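Local coordinates for angiopoietin-related protein 6 (Homo sapiens, PDB 6Y43) that is a secreted angiopoietin-like factor whose fibrinogen-like globular domain probably serves in recognition of partner molecules, with a suggested role as a damage-associated signal, at residues P85-T90 with L118-D123; G93-L98 with M215-L220. All coordinates share one frame; numbering follows the deposited sequence.

How the contacts relate
Contact 1 sets helix 83-90 against the turn that follows strand 108-118, and contact 2 pairs strand 95-102 with strand 212-219 in the antiparallel sheet; their centres lie 14 Å apart. Helix 83-90 and strand 95-102 follow each other in the chain, joined by a short loop, and the two contacts touch: Thr90 CG2 lies 4.0 Å from Ile217 CD1, and Leu89 O packs 3.0 Å from His95 CE1. Phe116 of strand 108-118 joins them further, touching Val86 and Thr90 as well as Ile217. Neither contact supplies a ligand to the calcium ion, which is bound by Asp154, Asp156, Tyr158 and Gly160.

Contact 1. Residues P85-T90 with L118-D123; sequences PVYQLT and LEPESD
Tyr87 and Leu118 bring the two backbones closest, CA to CA 5.3 Å, where helix 83-90 passes the end of strand 108-118. Tyr87 carries most of the side-chain contact. With CG anti to the backbone N (chi1 166°), its ring reaches out from the helix and lies across Pro120. There Pro120 CB sits over one face, 4.0 Å from the centroid of the Tyr87 ring and 26° off the normal, a CH-pi contact. The edge of the same ring is met in its plane by Leu118 O, 3.2 Å from CD1 of Tyr87. Replacing Tyr87 by an alanine removes the ring, which would probably leave Pro120 CB without its CH-pi partner and open a gap between helix and turn beside Leu118 O. Deeper in, the branches of Val86 and Leu118 meet through CG1 of the valine and CD1 of the leucine, 3.8 Å apart; Val86 also touches Phe116, and Leu118 touches Trp171. The polar side of the contact centres on Thr90. Its OG1 stands between the backbone N and the carbonyl carbon (chi1 63°), which turns it back along the helix to donate to Val86 O at 2.9 Å; the backbone N of Thr90 reaches that oxygen from the opposite face of its carbonyl plane, so two donors grip it. The same hydroxyl takes a weak bond from Leu118 N at 3.4 Å. One water hydrogen-bonds to Thr90 OG1, Tyr87 O and Leu118 O, tying helix and strand end together. On either side of Pro120 in sequence, Glu119 forms a salt bridge with Arg128 and Glu121 reaches Lys69 and Trp65. The whole is a short helix packed against the antiparallel sheet, Val30 and Phe116 included, in the fibrinogen-like C-terminal globular fold.

Contact 2. Residues G93-L98 with M215-L220; sequences GDHELL and MLIRPL
Glu96 and Arg218 lie side by side, pointing the same way, in the antiparallel sheet of the fibrinogen-like domain, their carboxylate and guanidinium planes 66° apart. CG anti to the backbone N and an extended chain carry the Glu96 carboxylate out alongside Arg218, itself bent at chi3. A water sits at the edge of the guanidinium, in its plane, accepting from Arg218 NE and donating to Glu96 OE1 at 2.7 Å, bridging the pair more closely than the long salt bridge from Glu96 OE1 to Arg218 NH2 (3.7 Å). The carbonyls of Glu44 and Gly46 hold Arg218 NH1, and Trp48 touches both side chains. Strand 212-219 runs between strands 48-54 and 95-102. Glu96 with Arg218 and Leu98 with Leu216 are hydrogen-bonded pairs; the bond from Leu98 N to Leu216 O, 2.8 Å, is almost straight at 175°. Between them, Leu97 and Ile217 form a non-hydrogen-bonded pair on the other face, where Leu97 CD1 meets Ile217 CG2 at 3.9 Å. Past a second such pair, His95 and Pro219, where His95 CD2 rests 3.6 Å from Arg218 O, one further bond follows: Leu220 N donates to Asp94 O at 2.9 Å from 48° above the carbonyl plane.

Contact 1. Residues P85-T90 with L118-D123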
loop_
_atom_site.group_PDB
_atom_site.type_symbol
_atom_site.label_atom_id
_atom_site.label_comp_id
_atom_site.label_asym_id
_atom_site.label_seq_id
_atom_site.Cartn_x
_atom_site.Cartn_y
_atom_site.Cartn_z
ATOM N N PRO A 85 7.721 -7.197 -6.472
ATOM C CA PRO A 85 8.170 -5.868 -6.927
ATOM C C PRO A 85 8.489 -4.914 -5.777
ATOM O O PRO A 85 9.503 -4.200 -5.802
ATOM C CB PRO A 85 6.986 -5.381 -7.779
ATOM C CG PRO A 85 6.275 -6.626 -8.205
ATOM C CD PRO A 85 6.436 -7.600 -7.062
ATOM N N VAL A 86 7.669 -4.898 -4.734
ATOM C CA VAL A 86 7.935 -3.965 -3.638
ATOM C C VAL A 86 9.196 -4.374 -2.878
ATOM O O VAL A 86 9.987 -3.521 -2.448
ATOM C CB VAL A 86 6.715 -3.863 -2.699
ATOM C CG1 VAL A 86 7.081 -3.039 -1.461
ATOM C CG2 VAL A 86 5.528 -3.271 -3.422
ATOM N N TYR A 87 9.392 -5.680 -2.683
ATOM C CA TYR A 87 10.644 -6.170 -2.124
ATOM C C TYR A 87 11.832 -5.683 -2.949
ATOM O O TYR A 87 12.815 -5.165 -2.406
ATOM C CB TYR A 87 10.628 -7.705 -2.061
ATOM C CG TYR A 87 12.009 -8.262 -1.810
ATOM C CD1 TYR A 87 12.616 -8.106 -0.568
ATOM C CD2 TYR A 87 12.716 -8.909 -2.818
ATOM C CE1 TYR A 87 13.886 -8.574 -0.343
ATOM C CE2 TYR A 87 13.996 -9.382 -2.594
ATOM C CZ TYR A 87 14.569 -9.212 -1.352
ATOM O OH TYR A 87 15.840 -9.680 -1.102
ATOM N N GLN A 88 11.755 -5.842 -4.271
ATOM C CA GLN A 88 12.855 -5.411 -5.124
ATOM C C GLN A 88 13.125 -3.922 -4.975
ATOM O O GLN A 88 14.286 -3.496 -4.890
ATOM C CB GLN A 88 12.536 -5.758 -6.577
ATOM C CG GLN A 88 12.440 -7.245 -6.849
ATOM C CD GLN A 88 13.772 -7.917 -6.753
ATOM O OE1 GLN A 88 14.779 -7.377 -7.217
ATOM N NE2 GLN A 88 13.800 -9.108 -6.146
ATOM N N LEU A 89 12.070 -3.114 -4.932
ATOM C CA LEU A 89 12.243 -1.675 -4.804
ATOM C C LEU A 89 12.825 -1.295 -3.450
ATOM O O LEU A 89 13.668 -0.401 -3.367
ATOM C CB LEU A 89 10.907 -0.964 -4.997
ATOM C CG LEU A 89 10.386 -0.908 -6.421
ATOM C CD1 LEU A 89 8.976 -0.341 -6.383
ATOM C CD2 LEU A 89 11.324 -0.065 -7.268
ATOM N N THR A 90 12.380 -1.936 -2.373
ATOM C CA THR A 90 12.770 -1.483 -1.047
ATOM C C THR A 90 14.014 -2.196 -0.542
ATOM O O THR A 90 14.436 -1.944 0.591
ATOM C CB THR A 90 11.615 -1.672 -0.054
ATOM O OG1 THR A 90 11.289 -3.058 0.080
ATOM C CG2 THR A 90 10.401 -0.917 -0.527
ATOM N N LEU A 118 10.547 -4.770 2.975
ATOM C CA LEU A 118 10.051 -6.129 3.106
ATOM C C LEU A 118 11.214 -7.104 3.077
ATOM O O LEU A 118 12.184 -6.894 2.345
ATOM C CB LEU A 118 9.071 -6.469 1.975
ATOM C CG LEU A 118 7.814 -5.617 1.791
ATOM C CD1 LEU A 118 6.973 -6.166 0.658
ATOM C CD2 LEU A 118 7.023 -5.546 3.100
ATOM N N GLU A 119 11.129 -8.166 3.879
ATOM C CA GLU A 119 11.996 -9.312 3.687
ATOM C C GLU A 119 11.604 -10.020 2.400
ATOM O O GLU A 119 10.518 -9.799 1.867
ATOM C CB GLU A 119 11.868 -10.286 4.850
ATOM C CG GLU A 119 12.293 -9.758 6.193
ATOM C CD GLU A 119 13.783 -9.563 6.281
ATOM O OE1 GLU A 119 14.518 -10.301 5.588
ATOM O OE2 GLU A 119 14.214 -8.668 7.041
ATOM N N PRO A 120 12.435 -10.933 1.911
ATOM C CA PRO A 120 12.092 -11.683 0.696
ATOM C C PRO A 120 11.016 -12.732 0.959
ATOM O O PRO A 120 10.562 -12.932 2.093
ATOM C CB PRO A 120 13.435 -12.304 0.277
ATOM C CG PRO A 120 14.267 -12.339 1.535
ATOM C CD PRO A 120 13.812 -11.180 2.380
ATOM N N GLU A 121 10.604 -13.403 -0.128
ATOM C CA GLU A 121 9.569 -14.422 -0.009
ATOM C C GLU A 121 9.961 -15.496 0.998
ATOM O O GLU A 121 9.100 -16.008 1.731
ATOM C CB GLU A 121 9.289 -15.072 -1.368
ATOM C CG GLU A 121 8.183 -16.119 -1.276
ATOM C CD GLU A 121 7.793 -16.722 -2.615
ATOM O OE1 GLU A 121 8.638 -16.738 -3.527
ATOM O OE2 GLU A 121 6.632 -17.180 -2.741
ATOM N N SER A 122 11.251 -15.856 1.035
ATOM C CA SER A 122 11.742 -16.907 1.924
ATOM C C SER A 122 11.511 -16.569 3.390
ATOM O O SER A 122 11.521 -17.468 4.248
ATOM C CB SER A 122 13.245 -17.123 1.679
ATOM O OG SER A 122 13.972 -15.924 1.865
ATOM N N ASP A 123 11.324 -15.287 3.696
ATOM C CA ASP A 123 11.003 -14.820 5.037
ATOM C C ASP A 123 9.622 -14.182 5.064
ATOM O O ASP A 123 9.355 -13.270 5.863
ATOM C CB ASP A 123 12.082 -13.863 5.535
ATOM C CG ASP A 123 13.443 -14.536 5.632
ATOM O OD1 ASP A 123 14.115 -14.694 4.590
ATOM O OD2 ASP A 123 13.830 -14.935 6.747
HETATM O O HOH W 1 13.112 -5.013 0.706
#

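Contact 2. Residues G93-L98 with M215-L220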
loop_
_atom_site.group_PDB
_atom_site.type_symbol
_atom_site.label_atom_id
_atom_site.label_comp_id
_atom_site.label_asym_id
_atom_site.label_seq_id
_atom_site.Cartn_x
_atom_site.Cartn_y
_atom_site.Cartn_z
ATOM N N GLY A 93 18.407 0.882 -0.776
ATOM C CA GLY A 93 18.297 2.171 -0.124
ATOM C C GLY A 93 17.129 2.225 0.838
ATOM O O GLY A 93 16.361 1.278 0.997
ATOM N N ASP A 94 16.995 3.374 1.492
ATOM C CA ASP A 94 15.918 3.610 2.439
ATOM C C ASP A 94 14.725 4.255 1.741
ATOM O O ASP A 94 14.869 4.944 0.720
ATOM C CB ASP A 94 16.398 4.505 3.578
ATOM C CG ASP A 94 17.258 3.755 4.581
ATOM O OD1 ASP A 94 16.811 2.689 5.070
ATOM O OD2 ASP A 94 18.375 4.233 4.865
ATOM N N HIS A 95 13.532 4.000 2.290
ATOM C CA HIS A 95 12.297 4.482 1.701
ATOM C C HIS A 95 11.364 5.008 2.773
ATOM O O HIS A 95 11.299 4.466 3.874
ATOM C CB HIS A 95 11.569 3.395 0.921
ATOM C CG HIS A 95 12.212 3.094 -0.389
ATOM N ND1 HIS A 95 13.303 2.263 -0.500
ATOM C CD2 HIS A 95 11.940 3.536 -1.639
ATOM C CE1 HIS A 95 13.669 2.192 -1.769
ATOM N NE2 HIS A 95 12.855 2.953 -2.480
ATOM N N GLU A 96 10.615 6.040 2.408
ATOM C CA GLU A 96 9.496 6.529 3.197
ATOM C C GLU A 96 8.209 5.922 2.657
ATOM O O GLU A 96 8.011 5.829 1.433
ATOM C CB GLU A 96 9.418 8.052 3.132
ATOM C CG GLU A 96 8.276 8.640 3.924
ATOM C CD GLU A 96 8.301 10.153 3.959
ATOM O OE1 GLU A 96 9.130 10.759 3.229
ATOM O OE2 GLU A 96 7.475 10.727 4.707
ATOM N N LEU A 97 7.345 5.491 3.571
ATOM C CA LEU A 97 5.999 5.057 3.239
ATOM C C LEU A 97 5.009 6.142 3.604
ATOM O O LEU A 97 5.035 6.649 4.733
ATOM C CB LEU A 97 5.648 3.787 4.002
ATOM C CG LEU A 97 4.207 3.314 3.927
ATOM C CD1 LEU A 97 3.918 2.756 2.537
ATOM C CD2 LEU A 97 4.032 2.191 4.945
ATOM N N LEU A 98 4.131 6.480 2.659
ATOM C CA LEU A 98 3.040 7.413 2.875
ATOM C C LEU A 98 1.729 6.669 2.686
ATOM O O LEU A 98 1.558 5.957 1.693
ATOM C CB LEU A 98 3.131 8.588 1.890
ATOM C CG LEU A 98 1.985 9.586 1.902
ATOM C CD1 LEU A 98 1.927 10.335 3.201
ATOM C CD2 LEU A 98 2.164 10.557 0.735
ATOM N N MET A 215 -1.250 3.430 -0.584
ATOM C CA MET A 215 0.055 3.276 0.028
ATOM C C MET A 215 1.093 3.661 -1.011
ATOM O O MET A 215 1.034 3.186 -2.156
ATOM C CB MET A 215 0.290 1.842 0.501
ATOM C CG MET A 215 -0.811 1.330 1.409
ATOM S SD MET A 215 -0.602 -0.395 1.925
ATOM C CE MET A 215 0.815 -0.297 3.032
ATOM N N LEU A 216 2.013 4.550 -0.641
ATOM C CA LEU A 216 2.962 5.084 -1.617
ATOM C C LEU A 216 4.358 5.083 -1.007
ATOM O O LEU A 216 4.514 5.225 0.200
ATOM C CB LEU A 216 2.567 6.498 -2.052
ATOM C CG LEU A 216 1.074 6.730 -2.378
ATOM C CD1 LEU A 216 0.275 7.009 -1.143
ATOM C CD2 LEU A 216 1.059 7.875 -3.329
ATOM N N ILE A 217 5.384 4.921 -1.848
ATOM C CA ILE A 217 6.754 4.965 -1.359
ATOM C C ILE A 217 7.615 5.904 -2.201
ATOM O O ILE A 217 7.327 6.200 -3.364
ATOM C CB ILE A 217 7.381 3.555 -1.306
ATOM C CG1 ILE A 217 7.413 2.944 -2.704
ATOM C CG2 ILE A 217 6.624 2.704 -0.315
ATOM C CD1 ILE A 217 8.144 1.599 -2.732
ATOM N N ARG A 218 8.693 6.381 -1.580
ATOM C CA ARG A 218 9.636 7.312 -2.162
ATOM C C ARG A 218 10.971 7.073 -1.490
ATOM O O ARG A 218 11.003 6.789 -0.282
ATOM C CB ARG A 218 9.163 8.751 -1.940
ATOM C CG ARG A 218 10.023 9.867 -2.509
ATOM C CD ARG A 218 9.279 11.190 -2.342
ATOM N NE ARG A 218 9.316 11.744 -0.978
ATOM C CZ ARG A 218 8.759 12.909 -0.646
ATOM N NH1 ARG A 218 8.121 13.649 -1.552
ATOM N NH2 ARG A 218 8.819 13.338 0.605
ATOM N N PRO A 219 12.081 7.184 -2.217
ATOM C CA PRO A 219 13.384 7.090 -1.545
ATOM C C PRO A 219 13.486 8.111 -0.421
ATOM O O PRO A 219 12.990 9.240 -0.516
ATOM C CB PRO A 219 14.391 7.369 -2.671
ATOM C CG PRO A 219 13.642 7.082 -3.946
ATOM C CD PRO A 219 12.215 7.441 -3.664
ATOM N N LEU A 220 14.111 7.696 0.666
ATOM C CA LEU A 220 14.297 8.545 1.834
ATOM C C LEU A 220 15.739 9.013 1.841
ATOM O O LEU A 220 16.649 8.228 2.110
ATOM C CB LEU A 220 13.983 7.793 3.118
ATOM C CG LEU A 220 14.061 8.581 4.416
ATOM C CD1 LEU A 220 13.250 9.846 4.380
ATOM C CD2 LEU A 220 13.603 7.651 5.537
HETATM O O HOH W 2 18.712 7.290 3.464
HETATM O O HOH W 3 10.915 10.718 1.208
#